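Local coordinates for protein Amy13K (PDB 6B3P) that binds starch-derived maltooligosaccharides through family 26 carbohydrate-binding modules of a surface-anchored alpha-amylase from a human gut bacterium, at residues Y18-T23 against S58-D63. Residues are numbered along the deposited sequence; the frame is centred on the assembly and turned at random.
Sequences YIYKET and SLILND. With GLC (alpha-D-glucopyranose), chain C; GLC (alpha-D-glucopyranose), chain B; GLC (alpha-D-glucopyranose), chain D; FMT (formic acid), chain V.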
loop_
_atom_site.group_PDB
_atom_site.type_symbol
_atom_site.label_atom_id
_atom_site.label_comp_id
_atom_site.label_asym_id
_atom_site.label_seq_id
_atom_site.Cartn_x
_atom_site.Cartn_y
_atom_site.Cartn_z
ATOM N N TYR A 18 -1.754 -12.154 13.578
ATOM C CA TYR A 18 -1.918 -11.668 14.942
ATOM C C TYR A 18 -0.581 -11.140 15.442
ATOM O O TYR A 18 0.425 -11.849 15.424
ATOM C CB TYR A 18 -2.441 -12.774 15.859
ATOM C CG TYR A 18 -2.610 -12.348 17.299
ATOM C CD1 TYR A 18 -3.637 -11.492 17.675
ATOM C CD2 TYR A 18 -1.752 -12.812 18.284
ATOM C CE1 TYR A 18 -3.798 -11.105 18.990
ATOM C CE2 TYR A 18 -1.903 -12.429 19.602
ATOM C CZ TYR A 18 -2.927 -11.575 19.949
ATOM O OH TYR A 18 -3.083 -11.195 21.260
ATOM N N ILE A 19 -0.584 -9.887 15.883
ATOM C CA ILE A 19 0.633 -9.201 16.296
ATOM C C ILE A 19 0.468 -8.731 17.733
ATOM O O ILE A 19 -0.582 -8.198 18.090
ATOM C CB ILE A 19 0.944 -8.005 15.367
ATOM C CG1 ILE A 19 1.179 -8.505 13.937
ATOM C CG2 ILE A 19 2.160 -7.217 15.868
ATOM C CD1 ILE A 19 1.175 -7.416 12.890
ATOM N N TYR A 20 1.489 -8.935 18.560
ATOM C CA TYR A 20 1.369 -8.577 19.969
ATOM C C TYR A 20 2.680 -8.212 20.658
ATOM O O TYR A 20 3.753 -8.705 20.300
ATOM C CB TYR A 20 0.707 -9.721 20.743
ATOM C CG TYR A 20 1.560 -10.967 20.890
ATOM C CD1 TYR A 20 2.432 -11.117 21.963
ATOM C CD2 TYR A 20 1.481 -12.001 19.967
ATOM C CE1 TYR A 20 3.202 -12.254 22.107
ATOM C CE2 TYR A 20 2.250 -13.143 20.103
ATOM C CZ TYR A 20 3.108 -13.265 21.179
ATOM O OH TYR A 20 3.886 -14.392 21.337
ATOM N N LYS A 21 2.563 -7.336 21.655
ATOM C CA LYS A 21 3.670 -6.969 22.533
ATOM C C LYS A 21 3.123 -6.458 23.866
ATOM O O LYS A 21 2.433 -5.443 23.906
ATOM C CB LYS A 21 4.559 -5.906 21.883
ATOM C CG LYS A 21 5.742 -5.469 22.745
ATOM C CD LYS A 21 6.728 -6.609 22.995
ATOM C CE LYS A 21 7.996 -6.101 23.672
ATOM N NZ LYS A 21 8.938 -7.193 24.048
ATOM N N GLU A 22 3.442 -7.163 24.950
ATOM C CA GLU A 22 2.995 -6.793 26.295
ATOM C C GLU A 22 1.494 -6.498 26.349
ATOM O O GLU A 22 1.070 -5.489 26.917
ATOM C CB GLU A 22 3.783 -5.579 26.800
ATOM C CG GLU A 22 5.290 -5.807 26.906
ATOM C CD GLU A 22 5.666 -6.856 27.940
ATOM O OE1 GLU A 22 4.794 -7.238 28.747
ATOM O OE2 GLU A 22 6.834 -7.298 27.948
ATOM N N THR A 23 0.710 -7.394 25.752
ATOM C CA THR A 23 -0.754 -7.306 25.702
ATOM C C THR A 23 -1.280 -6.270 24.709
ATOM O O THR A 23 -2.489 -6.181 24.499
ATOM C CB THR A 23 -1.375 -6.985 27.082
ATOM O OG1 THR A 23 -1.137 -5.612 27.421
ATOM C CG2 THR A 23 -0.810 -7.897 28.165
ATOM N N SER A 58 5.759 -9.682 18.301
ATOM C CA SER A 58 5.673 -11.079 17.907
ATOM C C SER A 58 4.556 -11.239 16.891
ATOM O O SER A 58 3.545 -10.542 16.968
ATOM C CB SER A 58 5.417 -11.971 19.119
ATOM O OG SER A 58 6.509 -11.926 20.015
ATOM N N LEU A 59 4.749 -12.158 15.949
ATOM C CA LEU A 59 3.765 -12.436 14.910
ATOM C C LEU A 59 3.310 -13.889 14.984
ATOM O O LEU A 59 4.132 -14.799 15.082
ATOM C CB LEU A 59 4.348 -12.137 13.525
ATOM C CG LEU A 59 3.579 -12.690 12.318
ATOM C CD1 LEU A 59 2.258 -11.956 12.121
ATOM C CD2 LEU A 59 4.434 -12.629 11.061
ATOM N N ILE A 60 1.998 -14.091 14.939
ATOM C CA ILE A 60 1.428 -15.423 14.783
ATOM C C ILE A 60 0.537 -15.448 13.550
ATOM O O ILE A 60 -0.515 -14.806 13.516
ATOM C CB ILE A 60 0.614 -15.857 16.019
ATOM C CG1 ILE A 60 1.539 -16.007 17.229
ATOM C CG2 ILE A 60 -0.107 -17.184 15.752
ATOM C CD1 ILE A 60 0.811 -16.253 18.537
ATOM N N LEU A 61 0.979 -16.179 12.533
ATOM C CA LEU A 61 0.169 -16.426 11.349
ATOM C C LEU A 61 -0.797 -17.570 11.648
ATOM O O LEU A 61 -0.421 -18.561 12.274
ATOM C CB LEU A 61 1.059 -16.750 10.148
ATOM C CG LEU A 61 1.968 -15.606 9.685
ATOM C CD1 LEU A 61 3.087 -16.125 8.792
ATOM C CD2 LEU A 61 1.156 -14.541 8.958
ATOM N N ASN A 62 -2.041 -17.424 11.205
ATOM C CA ASN A 62 -3.105 -18.359 11.565
ATOM C C ASN A 62 -4.166 -18.432 10.469
ATOM O O ASN A 62 -4.134 -17.644 9.526
ATOM C CB ASN A 62 -3.735 -17.946 12.900
ATOM C CG ASN A 62 -4.376 -16.571 12.843
ATOM O OD1 ASN A 62 -5.373 -16.371 12.152
ATOM N ND2 ASN A 62 -3.812 -15.617 13.585
ATOM N N ASP A 63 -5.106 -19.369 10.591
ATOM C CA ASP A 63 -6.166 -19.511 9.592
ATOM C C ASP A 63 -7.424 -18.741 9.998
ATOM O O ASP A 63 -8.546 -19.209 9.801
ATOM C CB ASP A 63 -6.494 -20.992 9.345
ATOM C CG ASP A 63 -6.951 -21.723 10.596
ATOM O OD1 ASP A 63 -7.075 -21.096 11.668
ATOM O OD2 ASP A 63 -7.196 -22.944 10.496
HETATM C C1 GLC C . -0.808 -15.508 21.925
HETATM C C2 GLC C . 0.427 -16.259 22.348
HETATM C C3 GLC C . 0.781 -15.992 23.798
HETATM C C4 GLC C . 0.786 -14.496 24.075
HETATM C C5 GLC C . -0.485 -13.844 23.560
HETATM C C6 GLC C . -0.539 -12.331 23.744
HETATM O O2 GLC C . 0.199 -17.607 22.098
HETATM O O3 GLC C . 2.003 -16.580 24.124
HETATM O O4 GLC C . 0.949 -14.316 25.463
HETATM O O5 GLC C . -0.632 -14.147 22.205
HETATM O O6 GLC C . -1.734 -11.740 23.314
HETATM C C1 GLC B . 2.264 -13.982 25.879
HETATM C C2 GLC B . 2.611 -14.723 27.146
HETATM C C3 GLC B . 1.861 -14.139 28.337
HETATM C C4 GLC B . 2.075 -12.641 28.438
HETATM C C5 GLC B . 1.752 -12.005 27.100
HETATM C C6 GLC B . 2.075 -10.526 27.057
HETATM O O2 GLC B . 2.332 -16.082 27.019
HETATM O O3 GLC B . 2.292 -14.791 29.494
HETATM O O4 GLC B . 1.358 -12.071 29.549
HETATM O O5 GLC B . 2.499 -12.609 26.082
HETATM O O6 GLC B . 2.045 -10.043 25.748
HETATM C C1 GLC D . -5.582 -17.513 21.055
HETATM C C2 GLC D . -4.357 -18.085 20.373
HETATM C C3 GLC D . -3.139 -17.801 21.238
HETATM C C4 GLC D . -3.031 -16.328 21.582
HETATM C C5 GLC D . -4.335 -15.829 22.161
HETATM C C6 GLC D . -4.232 -14.335 22.423
HETATM O O2 GLC D . -4.522 -19.459 20.107
HETATM O O3 GLC D . -1.971 -18.202 20.596
HETATM O O4 GLC D . -1.968 -16.117 22.476
HETATM O O5 GLC D . -5.369 -16.130 21.277
HETATM O O6 GLC D . -5.433 -13.735 22.806
HETATM C C FMT V . 4.944 -10.515 24.778
HETATM O O1 FMT V . 4.901 -9.512 24.104
HETATM O O2 FMT V . 5.368 -10.488 25.924
HETATM O O HOH W 1 5.924 -9.910 21.724
#
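Tyr20 places its CG between the backbone N and the carbonyl carbon (chi1 70°), which carries the ring across to Ser58, whereas Tyr18, with CG anti to the backbone N (chi1 179°), directs its hydroxyl to the chain C glucose. Both project from one face of an antiparallel beta-ladder in a starch-binding module of family 26, and with Ile60 they form part of the glucan-binding surface. The register is set by two hydrogen-bonded pairs, Tyr18 with Ile60 and Tyr20 with Ser58, flanking the non-hydrogen-bonded pair Ile19 and Leu59. Nearly straight bonds support the first pairing: Ile60 N to Tyr18 O measures 2.8 Å at 170°, and the reverse bond, Tyr18 N to Ile60 O, is similar. The Tyr20 ring is sandwiched. Ser58 CB lies 3.6 Å from the ring centroid, a CH-pi contact over one face, while the opposite face receives C6 and O5 of the chain C glucose, Tyr20 CD1 standing 3.7 Å from that C6. The Tyr20 hydroxyl hydrogen-bonds to Asp72 OD2, which holds the ring at its far end. Replacing Tyr20 by an alanine would probably strip the glucose of this aromatic platform and leave the Asp72 carboxylate without its phenolic mate. Ile60 CD1 touches both rings, 3.8 Å from Tyr20 CE2 and 4.3 Å from Tyr18 CD2, where it sits at the ring edge, and also meets C1 of the chain C glucose. On the other face of the sheet, Ile19 CG1 meets Leu59 CD1 at 4.0 Å, and both side chains pack onto strand 2-8. Beyond the ladder, Thr23 N donates to O6 of the chain B glucose; at its end, a water links Tyr20 O, Ser58 OG and formic acid. O6 of the chain C glucose lies at the Tyr18 ring edge, in plane, sharing a 2.5 Å hydrogen bond with Tyr18 OH.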